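Side-chain contacts in CopN (Chlamydia pneumoniae, PDB 4NRH), which probably acts as a gatekeeper of type III secretion, helping to direct translocator secretion in complex with the chaperone Scc3: residues R249-L254 / T263-L268; F97-I102 / E131-T136; S24-I29 / A110-A115. All blocks are in the same frame, centred on the assembly; numbering follows the deposited sequence.

In the fold
The three contacts divide between two domains of this elongated chain, which is built largely of helices. Interactions 2 and 3 both belong to the HrpJ-like domain: their centres are about 19 Å apart and their nearest atoms about 10 Å apart, so they do not touch. Their segments alternate along the sequence, and helix 108-115 of interaction 3 lies in the chain between helices 99-105 and 122-133, which interaction 2 joins. Interaction 3 also carries the sodium site. Interaction 1 lies in the third helical domain, on the other side of the chain's centre, with its centre about 43 Å from that of interaction 2 and about 46 Å from that of interaction 3.

Interaction 1: R249-L254 / T263-L268; sequences REVRNL and TGVLNL
V251 and V265 form the middle of a purely apolar contact between two helices. Their CA atoms are 6.8 Å apart, the shortest such distance between the segments, and their side chains pass alongside, running in opposing senses. V251 CG1 lies 3.7 Å from V265 CB. Both methyls of V251 border V265 CG1, with V251 CG1 at 3.8 Å and V251 CG2 at 4.0 Å from it. The chi1 of V251 (170°) sets CG1 anti to the backbone N and leaves CG2 to meet the neighbouring leucine, where V251 CG2 approaches L266 CD2 to 3.7 Å. L266 makes this approach with the end of its chain. On the next turn, L254 CD2 adds a looser contact with V265 CG1 at 4.1 Å. All four touching residues are buried.

Polar groups find partners away from this seam: R252 forms a salt bridge with E248, and E250 OE2 is hydrogen-bonded to S232.

The segment axes, from the consecutive helices 244-255 and 259-272, come within 9.8 Å with 122° between their N-to-C directions, an oblique packing nearer antiparallel than parallel. The contact is buried among other helices of the third helical domain: L254 packs on helix 226-237, V265 on L209 of helix 179-215, and L266 on L298 of helix 284-301.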
ATOM      1  N   ARG A 249      -4.194   7.436 -28.123  1.00 41.18           N
ATOM      2  CA  ARG A 249      -4.143   6.217 -28.923  1.00 53.48           C
ATOM      3  C   ARG A 249      -4.631   5.008 -28.132  1.00 50.65           C
ATOM      4  O   ARG A 249      -5.338   4.152 -28.662  1.00 55.05           O
ATOM      5  CB  ARG A 249      -2.721   5.964 -29.428  1.00 62.86           C
ATOM      6  CG  ARG A 249      -2.621   4.835 -30.441  1.00 75.75           C
ATOM      7  CD  ARG A 249      -1.191   4.640 -30.918  1.00 91.30           C
ATOM      8  NE  ARG A 249      -0.321   4.169 -29.844  1.00 97.37           N
ATOM      9  CZ  ARG A 249       0.914   3.714 -30.025  1.00103.10           C
ATOM     10  NH1 ARG A 249       1.433   3.665 -31.245  1.00110.45           N
ATOM     11  NH2 ARG A 249       1.632   3.307 -28.987  1.00 98.25           N
ATOM     12  N   GLU A 250      -4.241   4.945 -26.862  1.00 46.26           N
ATOM     13  CA  GLU A 250      -4.632   3.844 -25.989  1.00 47.15           C
ATOM     14  C   GLU A 250      -6.144   3.823 -25.784  1.00 43.68           C
ATOM     15  O   GLU A 250      -6.768   2.762 -25.788  1.00 42.35           O
ATOM     16  CB  GLU A 250      -3.916   3.949 -24.640  1.00 50.70           C
ATOM     17  CG  GLU A 250      -4.295   2.863 -23.644  1.00 52.84           C
ATOM     18  CD  GLU A 250      -3.906   1.474 -24.113  1.00 63.18           C
ATOM     19  OE1 GLU A 250      -2.931   1.354 -24.886  1.00 65.71           O
ATOM     20  OE2 GLU A 250      -4.577   0.499 -23.712  1.00 68.95           O
ATOM     21  N   VAL A 251      -6.724   5.006 -25.603  1.00 37.32           N
ATOM     22  CA  VAL A 251      -8.164   5.140 -25.429  1.00 39.38           C
ATOM     23  C   VAL A 251      -8.917   4.762 -26.705  1.00 44.16           C
ATOM     24  O   VAL A 251      -9.945   4.086 -26.650  1.00 43.46           O
ATOM     25  CB  VAL A 251      -8.543   6.577 -25.011  1.00 41.88           C
ATOM     26  CG1 VAL A 251     -10.049   6.780 -25.068  1.00 46.33           C
ATOM     27  CG2 VAL A 251      -8.019   6.874 -23.616  1.00 34.75           C
ATOM     28  N   ARG A 252      -8.391   5.184 -27.851  1.00 37.01           N
ATOM     29  CA  ARG A 252      -8.999   4.862 -29.139  1.00 39.77           C
ATOM     30  C   ARG A 252      -8.962   3.365 -29.438  1.00 56.48           C
ATOM     31  O   ARG A 252      -9.911   2.816 -29.995  1.00 52.84           O
ATOM     32  CB  ARG A 252      -8.315   5.640 -30.264  1.00 42.98           C
ATOM     33  CG  ARG A 252      -8.644   7.123 -30.257  1.00 43.51           C
ATOM     34  CD  ARG A 252      -8.025   7.847 -31.438  1.00 49.72           C
ATOM     35  NE  ARG A 252      -8.314   9.278 -31.402  1.00 62.43           N
ATOM     36  CZ  ARG A 252      -9.463   9.818 -31.795  1.00 67.34           C
ATOM     37  NH1 ARG A 252     -10.437   9.047 -32.258  1.00 68.88           N
ATOM     38  NH2 ARG A 252      -9.639  11.129 -31.726  1.00 71.19           N
ATOM     39  N   ASN A 253      -7.862   2.710 -29.077  1.00 54.19           N
ATOM     40  CA  ASN A 253      -7.769   1.259 -29.207  1.00 58.51           C
ATOM     41  C   ASN A 253      -8.772   0.565 -28.293  1.00 56.38           C
ATOM     42  O   ASN A 253      -9.198  -0.560 -28.554  1.00 55.38           O
ATOM     43  CB  ASN A 253      -6.353   0.775 -28.885  1.00 59.31           C
ATOM     44  CG  ASN A 253      -5.332   1.236 -29.904  1.00 68.09           C
ATOM     45  OD1 ASN A 253      -5.682   1.621 -31.020  1.00 79.27           O
ATOM     46  ND2 ASN A 253      -4.059   1.197 -29.527  1.00 65.00           N
ATOM     47  N   LEU A 254      -9.138   1.251 -27.217  1.00 55.26           N
ATOM     48  CA  LEU A 254     -10.020   0.696 -26.198  1.00 56.18           C
ATOM     49  C   LEU A 254     -11.503   0.782 -26.574  1.00 54.49           C
ATOM     50  O   LEU A 254     -12.239  -0.193 -26.433  1.00 52.82           O
ATOM     51  CB  LEU A 254      -9.775   1.404 -24.864  1.00 53.12           C
ATOM     52  CG  LEU A 254     -10.516   0.886 -23.632  1.00 55.58           C
ATOM     53  CD1 LEU A 254     -10.158  -0.571 -23.379  1.00 54.39           C
ATOM     54  CD2 LEU A 254     -10.193   1.740 -22.417  1.00 50.64           C
ATOM     55  N   THR A 263     -13.670  10.919 -25.287  1.00 43.51           N
ATOM     56  CA  THR A 263     -13.740  11.930 -24.237  1.00 41.37           C
ATOM     57  C   THR A 263     -14.210  11.335 -22.910  1.00 41.31           C
ATOM     58  O   THR A 263     -13.651  11.634 -21.854  1.00 39.26           O
ATOM     59  CB  THR A 263     -14.683  13.085 -24.637  1.00 42.66           C
ATOM     60  OG1 THR A 263     -14.166  13.745 -25.799  1.00 45.59           O
ATOM     61  CG2 THR A 263     -14.818  14.094 -23.505  1.00 38.63           C
ATOM     62  N   GLY A 264     -15.234  10.490 -22.976  1.00 36.80           N
ATOM     63  CA  GLY A 264     -15.788   9.860 -21.791  1.00 33.59           C
ATOM     64  C   GLY A 264     -14.776   9.017 -21.038  1.00 39.39           C
ATOM     65  O   GLY A 264     -14.703   9.071 -19.808  1.00 37.23           O
ATOM     66  N   VAL A 265     -13.994   8.237 -21.778  1.00 33.49           N
ATOM     67  CA  VAL A 265     -12.966   7.392 -21.179  1.00 36.77           C
ATOM     68  C   VAL A 265     -11.841   8.240 -20.588  1.00 42.01           C
ATOM     69  O   VAL A 265     -11.348   7.959 -19.494  1.00 36.43           O
ATOM     70  CB  VAL A 265     -12.382   6.405 -22.208  1.00 37.57           C
ATOM     71  CG1 VAL A 265     -11.209   5.640 -21.613  1.00 31.70           C
ATOM     72  CG2 VAL A 265     -13.456   5.440 -22.682  1.00 34.30           C
ATOM     73  N   LEU A 266     -11.446   9.281 -21.317  1.00 38.94           N
ATOM     74  CA  LEU A 266     -10.397  10.188 -20.860  1.00 37.04           C
ATOM     75  C   LEU A 266     -10.786  10.871 -19.553  1.00 36.32           C
ATOM     76  O   LEU A 266      -9.976  10.979 -18.633  1.00 42.80           O
ATOM     77  CB  LEU A 266     -10.092  11.240 -21.927  1.00 33.91           C
ATOM     78  CG  LEU A 266      -9.294  10.780 -23.147  1.00 37.88           C
ATOM     79  CD1 LEU A 266      -9.322  11.842 -24.235  1.00 40.75           C
ATOM     80  CD2 LEU A 266      -7.865  10.455 -22.751  1.00 38.18           C
ATOM     81  N   ASN A 267     -12.030  11.335 -19.480  1.00 37.33           N
ATOM     82  CA  ASN A 267     -12.550  11.937 -18.257  1.00 43.15           C
ATOM     83  C   ASN A 267     -12.576  10.925 -17.120  1.00 45.44           C
ATOM     84  O   ASN A 267     -12.346  11.267 -15.960  1.00 46.45           O
ATOM     85  CB  ASN A 267     -13.950  12.504 -18.487  1.00 36.95           C
ATOM     86  CG  ASN A 267     -13.933  13.802 -19.268  1.00 46.16           C
ATOM     87  OD1 ASN A 267     -12.984  14.581 -19.177  1.00 45.66           O
ATOM     88  ND2 ASN A 267     -14.985  14.042 -20.040  1.00 50.61           N
ATOM     89  N   LEU A 268     -12.866   9.675 -17.466  1.00 39.79           N
ATOM     90  CA  LEU A 268     -12.884   8.591 -16.493  1.00 42.03           C
ATOM     91  C   LEU A 268     -11.479   8.331 -15.953  1.00 41.77           C
ATOM     92  O   LEU A 268     -11.293   8.143 -14.751  1.00 36.89           O
ATOM     93  CB  LEU A 268     -13.463   7.323 -17.120  1.00 48.62           C
ATOM     94  CG  LEU A 268     -13.757   6.186 -16.147  1.00 49.45           C
ATOM     95  CD1 LEU A 268     -14.667   6.692 -15.045  1.00 53.78           C
ATOM     96  CD2 LEU A 268     -14.390   5.010 -16.873  1.00 43.55           C
TER

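Interaction 2: F97-I102 / E131-T136; sequences FGRTAI and EVTGDT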
ATOM      1  N   PHE A  97       3.652 -33.815   7.488  1.00 47.25           N
ATOM      2  CA  PHE A  97       2.886 -32.764   6.824  1.00 43.90           C
ATOM      3  C   PHE A  97       3.603 -31.418   6.831  1.00 51.35           C
ATOM      4  O   PHE A  97       3.424 -30.606   5.922  1.00 57.31           O
ATOM      5  CB  PHE A  97       1.510 -32.623   7.474  1.00 40.99           C
ATOM      6  CG  PHE A  97       0.573 -33.753   7.157  1.00 51.52           C
ATOM      7  CD1 PHE A  97      -0.179 -33.740   5.993  1.00 55.14           C
ATOM      8  CD2 PHE A  97       0.448 -34.832   8.017  1.00 52.35           C
ATOM      9  CE1 PHE A  97      -1.041 -34.779   5.695  1.00 56.80           C
ATOM     10  CE2 PHE A  97      -0.412 -35.874   7.724  1.00 52.37           C
ATOM     11  CZ  PHE A  97      -1.158 -35.847   6.563  1.00 54.24           C
ATOM     12  N   GLY A  98       4.424 -31.191   7.854  1.00 51.88           N
ATOM     13  CA  GLY A  98       5.156 -29.944   7.995  1.00 47.61           C
ATOM     14  C   GLY A  98       4.272 -28.712   8.026  1.00 46.22           C
ATOM     15  O   GLY A  98       3.363 -28.608   8.851  1.00 41.77           O
ATOM     16  N   ARG A  99       4.546 -27.774   7.124  1.00 47.85           N
ATOM     17  CA  ARG A  99       3.825 -26.505   7.085  1.00 51.19           C
ATOM     18  C   ARG A  99       2.351 -26.688   6.740  1.00 43.68           C
ATOM     19  O   ARG A  99       1.512 -25.865   7.112  1.00 38.18           O
ATOM     20  CB  ARG A  99       4.477 -25.552   6.083  1.00 54.52           C
ATOM     21  CG  ARG A  99       4.100 -24.101   6.308  1.00 57.67           C
ATOM     22  CD  ARG A  99       4.593 -23.208   5.188  1.00 55.28           C
ATOM     23  NE  ARG A  99       4.224 -21.819   5.430  1.00 64.01           N
ATOM     24  CZ  ARG A  99       3.839 -20.969   4.484  1.00 58.18           C
ATOM     25  NH1 ARG A  99       3.767 -21.364   3.219  1.00 47.09           N
ATOM     26  NH2 ARG A  99       3.521 -19.722   4.805  1.00 59.30           N
ATOM     27  N   THR A 100       2.040 -27.761   6.021  1.00 43.79           N
ATOM     28  CA  THR A 100       0.663 -28.075   5.659  1.00 41.34           C
ATOM     29  C   THR A 100      -0.185 -28.281   6.914  1.00 44.81           C
ATOM     30  O   THR A 100      -1.389 -28.017   6.916  1.00 46.90           O
ATOM     31  CB  THR A 100       0.593 -29.333   4.765  1.00 42.51           C
ATOM     32  OG1 THR A 100       1.439 -29.155   3.622  1.00 45.10           O
ATOM     33  CG2 THR A 100      -0.832 -29.595   4.299  1.00 41.54           C
ATOM     34  N   ALA A 101       0.454 -28.736   7.987  1.00 43.52           N
ATOM     35  CA  ALA A 101      -0.231 -28.927   9.260  1.00 37.37           C
ATOM     36  C   ALA A 101      -0.049 -27.734  10.195  1.00 36.88           C
ATOM     37  O   ALA A 101      -1.027 -27.134  10.640  1.00 38.55           O
ATOM     38  CB  ALA A 101       0.257 -30.201   9.934  1.00 36.75           C
ATOM     39  N   ILE A 102       1.202 -27.388  10.482  1.00 35.52           N
ATOM     40  CA  ILE A 102       1.505 -26.358  11.474  1.00 36.79           C
ATOM     41  C   ILE A 102       1.206 -24.947  10.972  1.00 41.30           C
ATOM     42  O   ILE A 102       0.606 -24.141  11.685  1.00 33.81           O
ATOM     43  CB  ILE A 102       2.978 -26.424  11.915  1.00 44.88           C
ATOM     44  CG1 ILE A 102       3.331 -27.840  12.373  1.00 41.44           C
ATOM     45  CG2 ILE A 102       3.246 -25.429  13.031  1.00 44.99           C
ATOM     46  CD1 ILE A 102       2.510 -28.322  13.550  1.00 38.89           C
ATOM     47  N   GLU A 131      -0.085 -21.402  -0.474  1.00 31.65           N
ATOM     48  CA  GLU A 131       0.407 -21.261  -1.842  1.00 41.74           C
ATOM     49  C   GLU A 131       1.069 -19.904  -2.075  1.00 36.24           C
ATOM     50  O   GLU A 131       2.139 -19.821  -2.677  1.00 34.69           O
ATOM     51  CB  GLU A 131      -0.730 -21.461  -2.846  1.00 40.78           C
ATOM     52  CG  GLU A 131      -0.307 -21.265  -4.295  1.00 44.89           C
ATOM     53  CD  GLU A 131      -1.444 -21.474  -5.276  1.00 53.89           C
ATOM     54  OE1 GLU A 131      -2.576 -21.758  -4.828  1.00 53.79           O
ATOM     55  OE2 GLU A 131      -1.206 -21.354  -6.496  1.00 60.75           O
ATOM     56  N   VAL A 132       0.423 -18.843  -1.597  1.00 32.34           N
ATOM     57  CA  VAL A 132       0.921 -17.483  -1.785  1.00 31.09           C
ATOM     58  C   VAL A 132       2.260 -17.270  -1.085  1.00 37.70           C
ATOM     59  O   VAL A 132       3.196 -16.715  -1.663  1.00 43.72           O
ATOM     60  CB  VAL A 132      -0.093 -16.440  -1.264  1.00 35.52           C
ATOM     61  CG1 VAL A 132       0.557 -15.068  -1.142  1.00 31.43           C
ATOM     62  CG2 VAL A 132      -1.308 -16.379  -2.178  1.00 41.09           C
ATOM     63  N   THR A 133       2.350 -17.732   0.156  1.00 29.75           N
ATOM     64  CA  THR A 133       3.536 -17.513   0.972  1.00 35.27           C
ATOM     65  C   THR A 133       4.559 -18.629   0.785  1.00 38.79           C
ATOM     66  O   THR A 133       5.672 -18.555   1.307  1.00 45.46           O
ATOM     67  CB  THR A 133       3.176 -17.403   2.462  1.00 35.90           C
ATOM     68  OG1 THR A 133       2.663 -18.658   2.922  1.00 38.62           O
ATOM     69  CG2 THR A 133       2.124 -16.327   2.676  1.00 29.44           C
ATOM     70  N   GLY A 134       4.179 -19.662   0.040  1.00 35.78           N
ATOM     71  CA  GLY A 134       5.055 -20.795  -0.196  1.00 32.35           C
ATOM     72  C   GLY A 134       6.089 -20.548  -1.279  1.00 49.40           C
ATOM     73  O   GLY A 134       6.951 -21.388  -1.525  1.00 55.20           O
ATOM     74  N   ASP A 135       6.002 -19.388  -1.925  1.00 40.23           N
ATOM     75  CA  ASP A 135       6.926 -19.035  -2.997  1.00 40.69           C
ATOM     76  C   ASP A 135       6.962 -17.528  -3.210  1.00 46.61           C
ATOM     77  O   ASP A 135       6.100 -16.803  -2.713  1.00 44.88           O
ATOM     78  CB  ASP A 135       6.532 -19.736  -4.301  1.00 42.63           C
ATOM     79  CG  ASP A 135       7.712 -19.946  -5.231  1.00 55.49           C
ATOM     80  OD1 ASP A 135       8.648 -19.118  -5.208  1.00 57.30           O
ATOM     81  OD2 ASP A 135       7.704 -20.938  -5.989  1.00 65.44           O
ATOM     82  N   THR A 136       7.967 -17.058  -3.942  1.00 45.06           N
ATOM     83  CA  THR A 136       8.040 -15.649  -4.300  1.00 48.93           C
ATOM     84  C   THR A 136       6.871 -15.303  -5.212  1.00 51.50           C
ATOM     85  O   THR A 136       6.554 -16.050  -6.137  1.00 50.21           O
ATOM     86  CB  THR A 136       9.366 -15.301  -5.003  1.00 54.68           C
ATOM     87  OG1 THR A 136       9.475 -16.046  -6.222  1.00 60.02           O
ATOM     88  CG2 THR A 136      10.550 -15.627  -4.106  1.00 54.34           C
TER
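R99 reaches T133 with the end of its guanidinium group, and this polar meeting carries most of the contact. The CA atoms of the two segments come no nearer than 9.3 Å, between R99 and G134, so the gap is bridged by side-chain length. R99 CG stands anti to the backbone N (chi1 -161°) and the chain continues extended to NE, which delivers the terminal nitrogens to the other helix. T133 OG1 lies at the guanidinium edge, near its plane. R99 NH1 gives it a weak, bent hydrogen bond of 2.9 Å. R99 NH2 lies 2.3 Å from T133 OG1, implausibly short for a hydrogen bond, so the detailed placing of the two groups is doubtful, though the approach of the guanidinium edge to OG1 is clear.

T133 OG1 also has a partner behind it, a hydrogen bond to Y129 O one turn back in its own helix. R99 NH1 has a second, weak acceptor in L130 O. G134 N, 3.6 Å from R99 NH1, is itself a donor and bonds weakly to E131 O.

Within 97-102, G98 O accepts from both A101 N and I102 N at 3.0 Å, while F97 O receives T100 N at 3.2 Å. E131 OE1 is engaged in a salt bridge with R149.

G98 has positive phi (57°), marking the break between helices 80-97 and 99-105. R99 also packs on Y176 and V177 of a loop. The arrangement is that of an arginine of helix 99-105 reaching the C-terminal part of helix 122-133, where its positive charge would probably be favoured by the carbonyl end of the helix; it ties together two helices of the HrpJ-like domain.

Interaction 3: S24-I29 / A110-A115; sequences SGNSEI and ASQEYA. With NA (sodium ion), chain E.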
ATOM      1  N   SER A  24     -14.455 -24.805  21.199  1.00 34.88           N
ATOM      2  CA  SER A  24     -15.329 -23.672  21.506  1.00 39.35           C
ATOM      3  C   SER A  24     -15.289 -22.557  20.459  1.00 41.85           C
ATOM      4  O   SER A  24     -16.333 -22.088  20.007  1.00 47.12           O
ATOM      5  CB  SER A  24     -14.972 -23.090  22.874  1.00 35.51           C
ATOM      6  OG  SER A  24     -15.838 -22.018  23.208  1.00 48.91           O
ATOM      7  N   GLY A  25     -14.088 -22.135  20.079  1.00 38.70           N
ATOM      8  CA  GLY A  25     -13.936 -21.077  19.095  1.00 46.85           C
ATOM      9  C   GLY A  25     -13.539 -21.588  17.724  1.00 46.68           C
ATOM     10  O   GLY A  25     -13.168 -20.809  16.847  1.00 38.79           O
ATOM     11  N   ASN A  26     -13.617 -22.901  17.539  1.00 41.83           N
ATOM     12  CA  ASN A  26     -13.199 -23.527  16.291  1.00 37.50           C
ATOM     13  C   ASN A  26     -14.411 -24.078  15.542  1.00 38.09           C
ATOM     14  O   ASN A  26     -15.009 -25.069  15.960  1.00 39.01           O
ATOM     15  CB  ASN A  26     -12.185 -24.639  16.574  1.00 38.02           C
ATOM     16  CG  ASN A  26     -11.514 -25.168  15.316  1.00 40.86           C
ATOM     17  OD1 ASN A  26     -12.079 -25.134  14.224  1.00 38.04           O
ATOM     18  ND2 ASN A  26     -10.301 -25.681  15.476  1.00 37.04           N
ATOM     19  N   SER A  27     -14.767 -23.436  14.434  1.00 25.88           N
ATOM     20  CA  SER A  27     -15.986 -23.781  13.707  1.00 31.98           C
ATOM     21  C   SER A  27     -15.843 -25.011  12.811  1.00 37.47           C
ATOM     22  O   SER A  27     -16.807 -25.430  12.173  1.00 41.84           O
ATOM     23  CB  SER A  27     -16.444 -22.591  12.862  1.00 32.97           C
ATOM     24  OG  SER A  27     -15.484 -22.274  11.868  1.00 46.56           O
ATOM     25  N   GLU A  28     -14.647 -25.590  12.758  1.00 33.63           N
ATOM     26  CA  GLU A  28     -14.425 -26.762  11.914  1.00 38.75           C
ATOM     27  C   GLU A  28     -14.336 -28.065  12.703  1.00 43.52           C
ATOM     28  O   GLU A  28     -14.099 -29.128  12.128  1.00 36.13           O
ATOM     29  CB  GLU A  28     -13.158 -26.582  11.072  1.00 34.34           C
ATOM     30  CG  GLU A  28     -13.292 -25.552   9.963  1.00 37.58           C
ATOM     31  CD  GLU A  28     -12.009 -25.375   9.178  1.00 43.74           C
ATOM     32  OE1 GLU A  28     -11.807 -26.121   8.195  1.00 38.32           O
ATOM     33  OE2 GLU A  28     -11.202 -24.493   9.539  1.00 41.64           O
ATOM     34  N   ILE A  29     -14.525 -27.990  14.016  1.00 36.75           N
ATOM     35  CA  ILE A  29     -14.533 -29.196  14.837  1.00 44.16           C
ATOM     36  C   ILE A  29     -15.356 -29.002  16.109  1.00 41.05           C
ATOM     37  O   ILE A  29     -15.499 -27.885  16.611  1.00 37.95           O
ATOM     38  CB  ILE A  29     -13.094 -29.638  15.201  1.00 42.30           C
ATOM     39  CG1 ILE A  29     -13.053 -31.137  15.508  1.00 43.13           C
ATOM     40  CG2 ILE A  29     -12.547 -28.820  16.361  1.00 32.06           C
ATOM     41  CD1 ILE A  29     -11.676 -31.745  15.389  1.00 43.73           C
ATOM     42  N   ALA A 110      -8.113 -17.234  12.004  1.00 30.48           N
ATOM     43  CA  ALA A 110      -8.158 -16.135  11.047  1.00 32.03           C
ATOM     44  C   ALA A 110      -8.906 -16.564   9.790  1.00 31.74           C
ATOM     45  O   ALA A 110      -9.746 -15.830   9.272  1.00 28.84           O
ATOM     46  CB  ALA A 110      -6.754 -15.670  10.701  1.00 28.41           C
ATOM     47  N   SER A 111      -8.590 -17.761   9.308  1.00 28.61           N
ATOM     48  CA  SER A 111      -9.207 -18.292   8.100  1.00 33.21           C
ATOM     49  C   SER A 111     -10.709 -18.477   8.267  1.00 34.39           C
ATOM     50  O   SER A 111     -11.471 -18.274   7.327  1.00 39.46           O
ATOM     51  CB  SER A 111      -8.565 -19.623   7.713  1.00 39.66           C
ATOM     52  OG  SER A 111      -8.870 -20.634   8.660  1.00 34.11           O
ATOM     53  N   GLN A 112     -11.127 -18.856   9.471  1.00 25.96           N
ATOM     54  CA  GLN A 112     -12.542 -19.070   9.753  1.00 34.23           C
ATOM     55  C   GLN A 112     -13.316 -17.758   9.822  1.00 31.68           C
ATOM     56  O   GLN A 112     -14.446 -17.672   9.343  1.00 30.44           O
ATOM     57  CB  GLN A 112     -12.710 -19.849  11.059  1.00 28.18           C
ATOM     58  CG  GLN A 112     -12.277 -21.302  10.962  1.00 31.29           C
ATOM     59  CD  GLN A 112     -12.220 -21.987  12.312  1.00 32.92           C
ATOM     60  OE1 GLN A 112     -12.710 -21.460  13.311  1.00 38.73           O
ATOM     61  NE2 GLN A 112     -11.622 -23.171  12.348  1.00 33.98           N
ATOM     62  N   GLU A 113     -12.710 -16.737  10.419  1.00 30.77           N
ATOM     63  CA  GLU A 113     -13.364 -15.441  10.548  1.00 36.58           C
ATOM     64  C   GLU A 113     -13.542 -14.762   9.191  1.00 35.52           C
ATOM     65  O   GLU A 113     -14.579 -14.157   8.922  1.00 38.16           O
ATOM     66  CB  GLU A 113     -12.577 -14.529  11.493  1.00 40.42           C
ATOM     67  CG  GLU A 113     -13.265 -13.200  11.762  1.00 39.01           C
ATOM     68  CD  GLU A 113     -12.530 -12.345  12.777  1.00 47.51           C
ATOM     69  OE1 GLU A 113     -11.377 -12.679  13.120  1.00 46.88           O
ATOM     70  OE2 GLU A 113     -13.110 -11.336  13.232  1.00 40.33           O
ATOM     71  N   TYR A 114     -12.528 -14.868   8.337  1.00 35.65           N
ATOM     72  CA  TYR A 114     -12.585 -14.263   7.009  1.00 38.70           C
ATOM     73  C   TYR A 114     -13.469 -15.055   6.048  1.00 37.44           C
ATOM     74  O   TYR A 114     -14.155 -14.471   5.209  1.00 38.39           O
ATOM     75  CB  TYR A 114     -11.177 -14.114   6.427  1.00 33.02           C
ATOM     76  CG  TYR A 114     -10.432 -12.905   6.948  1.00 35.47           C
ATOM     77  CD1 TYR A 114      -9.824 -12.922   8.196  1.00 30.59           C
ATOM     78  CD2 TYR A 114     -10.347 -11.742   6.195  1.00 41.83           C
ATOM     79  CE1 TYR A 114      -9.146 -11.817   8.676  1.00 35.97           C
ATOM     80  CE2 TYR A 114      -9.672 -10.632   6.666  1.00 39.63           C
ATOM     81  CZ  TYR A 114      -9.073 -10.675   7.907  1.00 42.24           C
ATOM     82  OH  TYR A 114      -8.401  -9.573   8.381  1.00 49.14           O
ATOM     83  N   ALA A 115     -13.452 -16.381   6.164  1.00 39.46           N
ATOM     84  CA  ALA A 115     -14.289 -17.232   5.318  1.00 37.24           C
ATOM     85  C   ALA A 115     -15.770 -17.004   5.595  1.00 34.16           C
ATOM     86  O   ALA A 115     -16.613 -17.219   4.724  1.00 38.13           O
ATOM     87  CB  ALA A 115     -13.939 -18.696   5.514  1.00 25.94           C
TER
HETATM   88 NA    NA E 401     -16.795 -25.846  17.346  1.00 42.03          NA
HETATM   89  O   HOH W   1     -17.349 -23.263  17.445  1.00 35.82           O
HETATM   90  O   HOH W   2     -13.815 -19.408  14.514  1.00 47.39           O
HETATM   91  O   HOH W   3     -17.992 -26.811  19.015  1.00 46.03           O
HETATM   92  O   HOH W   4     -18.435 -26.717  15.199  1.00 52.48           O
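The Q112 amide is met on one face and along its edge by three consecutive residues, N26 to E28. Over the face stands S27: its OG is 3.3 Å from Q112 CD, and S27 N gives Q112 OE1 a nearly straight hydrogen bond (3.1 Å, 169°) from above the carbonyl plane. At the edge, Q112 NE2 donates twice. N26 OD1 accepts at 2.8 Å from Q112 NE2, with the two amide planes 44° apart. The other acceptor, E28 OE2, lies 3.1 Å from Q112 NE2, near the amide plane, and offers its anti lone pair; carboxylate and amide stand 78° apart.

N26 OD1 is gripped from opposite faces, by Q112 NE2 and by E28 N at 3.0 Å. The latter bond makes an Asx turn, which overlaps a type I beta turn from N26 to I29. This folded loop joins helices 18-24 and 31-40 of the HrpJ-like domain.

Its backbone binds sodium: N26 O at 2.4 Å and I29 O at 2.5 Å from the ion, with A23 O and three waters. Another water bridges G25 O and Q112 OE1. E28 OE2 also forms a salt bridge with R126 of helix 122-133, whose P122 packs against Q112.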